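Local atomic coordinates of putative peptidase (Bacteroides fragilis, PDB entry 5DYN), a protein that is a cysteine protease of the clostripain (C11) family that probably activates the Bacteroides fragilis toxin by cleaving it, here represented by an N-terminal fragment. Residues M43-L54 with I66-V76. Numbering follows the deposited sequence.
Sequences MRQVDATSGNLL and IRLGKDKKGKV
Fully extended from CG to NE, with CG anti to the backbone N (chi1 176°), Arg-67 turns an edge of its guanidinium toward Ala-48 and Asn-52, while Lys-70, its chain equally straight beyond CG, carries its ammonium to the turn of residues 43-46. The two basic chains illustrate how long side chains can hold a loop that leads from a helix into a strand, before its backbone has joined the sheet. Arg-67 NH2 donates to Ala-48 O (3.1 Å) and to Asn-52 OD1 (3.2 Å), both acceptors lying near the guanidinium plane at its edge; NE adds a weak bond to the same OD1. The amide of Asn-52 is inclined 55° to the guanidinium, and its ND2 is held by Thr-17, while NH1 of Arg-67 makes a long, weak ion pair with Glu-79. Lys-70 NZ bonds Arg-44 O and Val-46 O, each at 2.8 Å and each approached from above its carbonyl plane, and Ala-48 CB rests against the lysine methylenes.

These bonds supplement the beta hairpin of strands 51-58 and 64-70 in the mixed sheet of this N-terminal part of a clostripain-family protease. Leu-54 and Arg-67 form an antiparallel non-hydrogen-bonded pair, and next to it Leu-68 N donates almost straight to Leu-53 O (3.0 Å). Leu-53 and Leu-68 run side by side, CD2 of the former 3.6 Å from CD1 of the latter, and both touch Met-39 of helix 29-43. Farther along, Val-76 CG2 packs on Arg-44 CG at 3.7 Å, the two side chains roughly perpendicular, and Phe-73 of a neighbouring chain packs on Val-46 and Leu-53.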
# COMPACT_ATOMS: atom_id res chain seq x y z
N MET A 43 7.04 -18.11 -10.03
CA MET A 43 6.07 -18.58 -11.02
C MET A 43 6.26 -20.07 -11.32
O MET A 43 5.36 -20.73 -11.84
CB MET A 43 6.19 -17.75 -12.30
CG MET A 43 5.14 -18.02 -13.35
SD MET A 43 3.48 -18.23 -12.70
CE MET A 43 3.22 -16.68 -11.87
N ARG A 44 7.43 -20.60 -10.96
CA ARG A 44 7.75 -22.00 -11.19
C ARG A 44 6.82 -22.93 -10.43
O ARG A 44 6.35 -23.93 -10.97
CB ARG A 44 9.21 -22.28 -10.82
CG ARG A 44 10.21 -21.68 -11.79
CD ARG A 44 11.64 -21.75 -11.26
NE ARG A 44 12.04 -23.11 -10.91
CZ ARG A 44 12.18 -23.55 -9.66
NH1 ARG A 44 11.96 -22.73 -8.64
NH2 ARG A 44 12.55 -24.80 -9.44
N GLN A 45 6.57 -22.61 -9.16
CA GLN A 45 5.66 -23.43 -8.36
C GLN A 45 4.23 -22.90 -8.46
O GLN A 45 3.47 -22.96 -7.50
CB GLN A 45 6.12 -23.46 -6.90
CG GLN A 45 7.50 -24.08 -6.71
CD GLN A 45 7.50 -25.28 -5.77
OE1 GLN A 45 6.89 -25.24 -4.70
NE2 GLN A 45 8.17 -26.35 -6.17
N VAL A 46 3.88 -22.38 -9.64
CA VAL A 46 2.54 -21.89 -9.92
C VAL A 46 1.99 -22.52 -11.20
O VAL A 46 2.68 -22.58 -12.22
CB VAL A 46 2.51 -20.35 -10.06
CG1 VAL A 46 1.14 -19.87 -10.50
CG2 VAL A 46 2.92 -19.68 -8.75
N ASP A 47 0.74 -22.99 -11.13
CA ASP A 47 0.08 -23.60 -12.28
C ASP A 47 -0.19 -22.56 -13.37
O ASP A 47 -1.18 -21.84 -13.32
CB ASP A 47 -1.22 -24.27 -11.84
CG ASP A 47 -1.86 -25.09 -12.93
OD1 ASP A 47 -1.12 -25.57 -13.82
OD2 ASP A 47 -3.09 -25.27 -12.90
N ALA A 48 0.69 -22.51 -14.37
CA ALA A 48 0.67 -21.45 -15.37
C ALA A 48 -0.41 -21.63 -16.44
O ALA A 48 -0.45 -20.87 -17.41
CB ALA A 48 2.03 -21.33 -16.04
N THR A 49 -1.28 -22.62 -16.27
CA THR A 49 -2.36 -22.81 -17.23
C THR A 49 -3.60 -22.03 -16.80
O THR A 49 -4.37 -21.56 -17.64
CB THR A 49 -2.72 -24.31 -17.40
OG1 THR A 49 -3.78 -24.44 -18.36
CG2 THR A 49 -3.17 -24.92 -16.09
N SER A 50 -3.79 -21.88 -15.49
CA SER A 50 -4.94 -21.18 -14.95
C SER A 50 -4.55 -19.85 -14.32
O SER A 50 -5.34 -18.91 -14.27
CB SER A 50 -5.66 -22.06 -13.92
OG SER A 50 -4.73 -22.78 -13.13
N GLY A 51 -3.31 -19.76 -13.84
CA GLY A 51 -2.80 -18.53 -13.26
C GLY A 51 -2.09 -17.66 -14.27
O GLY A 51 -1.19 -18.11 -14.98
N ASN A 52 -2.49 -16.39 -14.34
CA ASN A 52 -1.89 -15.45 -15.27
C ASN A 52 -1.18 -14.31 -14.55
O ASN A 52 -1.83 -13.40 -14.02
CB ASN A 52 -2.94 -14.87 -16.21
CG ASN A 52 -3.69 -15.94 -16.97
OD1 ASN A 52 -3.18 -16.51 -17.94
ND2 ASN A 52 -4.92 -16.22 -16.54
N LEU A 53 0.15 -14.35 -14.53
CA LEU A 53 0.93 -13.25 -13.98
C LEU A 53 1.37 -12.30 -15.07
O LEU A 53 2.30 -12.58 -15.83
CB LEU A 53 2.15 -13.76 -13.22
CG LEU A 53 3.00 -12.66 -12.57
CD1 LEU A 53 2.16 -11.83 -11.60
CD2 LEU A 53 4.22 -13.24 -11.88
N LEU A 54 0.70 -11.15 -15.15
CA LEU A 54 1.07 -10.13 -16.11
C LEU A 54 1.92 -9.07 -15.42
O LEU A 54 1.71 -8.76 -14.25
CB LEU A 54 -0.17 -9.52 -16.76
CG LEU A 54 -0.71 -10.25 -17.99
CD1 LEU A 54 -1.04 -11.71 -17.72
CD2 LEU A 54 -1.94 -9.54 -18.52
N ILE A 66 4.13 -7.65 -20.19
CA ILE A 66 4.52 -9.02 -20.46
C ILE A 66 3.72 -10.00 -19.63
O ILE A 66 2.97 -9.61 -18.73
CB ILE A 66 6.02 -9.25 -20.20
CG1 ILE A 66 6.30 -9.19 -18.70
CG2 ILE A 66 6.87 -8.23 -20.95
CD1 ILE A 66 7.76 -9.35 -18.35
N ARG A 67 3.89 -11.28 -19.93
CA ARG A 67 3.25 -12.35 -19.17
C ARG A 67 4.29 -13.40 -18.84
O ARG A 67 5.03 -13.85 -19.72
CB ARG A 67 2.10 -12.96 -19.96
CG ARG A 67 1.46 -14.15 -19.27
CD ARG A 67 0.38 -14.79 -20.13
NE ARG A 67 -0.30 -15.87 -19.42
CZ ARG A 67 0.12 -17.14 -19.41
NH1 ARG A 67 1.21 -17.48 -20.09
NH2 ARG A 67 -0.55 -18.06 -18.73
N LEU A 68 4.36 -13.79 -17.57
CA LEU A 68 5.34 -14.78 -17.14
C LEU A 68 4.76 -16.18 -17.20
O LEU A 68 4.44 -16.78 -16.18
CB LEU A 68 5.82 -14.47 -15.72
CG LEU A 68 6.50 -13.11 -15.52
CD1 LEU A 68 7.08 -13.00 -14.11
CD2 LEU A 68 7.57 -12.87 -16.56
N GLY A 69 4.61 -16.70 -18.42
CA GLY A 69 4.10 -18.04 -18.62
C GLY A 69 5.22 -19.06 -18.65
O GLY A 69 6.39 -18.71 -18.48
N LYS A 70 4.86 -20.32 -18.85
CA LYS A 70 5.85 -21.38 -18.96
C LYS A 70 5.87 -21.94 -20.37
O LYS A 70 4.82 -22.07 -21.00
CB LYS A 70 5.56 -22.51 -17.97
CG LYS A 70 5.59 -22.09 -16.51
CD LYS A 70 5.15 -23.25 -15.63
CE LYS A 70 5.31 -22.93 -14.16
NZ LYS A 70 4.83 -24.07 -13.32
N ASP A 71 7.06 -22.28 -20.88
CA ASP A 71 7.13 -22.93 -22.18
C ASP A 71 6.66 -24.38 -22.03
O ASP A 71 6.35 -24.83 -20.93
CB ASP A 71 8.55 -22.86 -22.77
CG ASP A 71 9.62 -23.50 -21.89
OD1 ASP A 71 9.29 -24.31 -20.99
OD2 ASP A 71 10.81 -23.21 -22.11
N LYS A 72 6.59 -25.10 -23.14
CA LYS A 72 6.02 -26.44 -23.14
C LYS A 72 6.94 -27.42 -22.40
O LYS A 72 6.59 -28.59 -22.20
CB LYS A 72 5.76 -26.93 -24.57
CG LYS A 72 5.86 -25.88 -25.70
CD LYS A 72 4.96 -24.66 -25.54
CE LYS A 72 5.13 -23.70 -26.71
NZ LYS A 72 6.53 -23.15 -26.76
N LYS A 73 8.12 -26.95 -22.00
CA LYS A 73 9.06 -27.73 -21.19
C LYS A 73 8.95 -27.39 -19.71
O LYS A 73 9.55 -28.05 -18.86
CB LYS A 73 10.49 -27.51 -21.67
N GLY A 74 8.18 -26.35 -19.40
CA GLY A 74 7.96 -25.95 -18.02
C GLY A 74 8.82 -24.79 -17.56
O GLY A 74 8.66 -24.28 -16.45
N LYS A 75 9.76 -24.37 -18.41
CA LYS A 75 10.63 -23.24 -18.11
C LYS A 75 9.84 -21.94 -18.16
O LYS A 75 9.11 -21.69 -19.11
CB LYS A 75 11.80 -23.20 -19.09
CG LYS A 75 12.70 -21.97 -18.97
CD LYS A 75 13.81 -22.00 -20.01
CE LYS A 75 15.19 -22.03 -19.36
NZ LYS A 75 15.82 -20.68 -19.33
N VAL A 76 10.00 -21.10 -17.14
CA VAL A 76 9.32 -19.81 -17.11
C VAL A 76 9.87 -18.88 -18.18
O VAL A 76 11.08 -18.68 -18.26
CB VAL A 76 9.44 -19.14 -15.72
CG1 VAL A 76 8.89 -17.72 -15.77
CG2 VAL A 76 8.71 -19.96 -14.67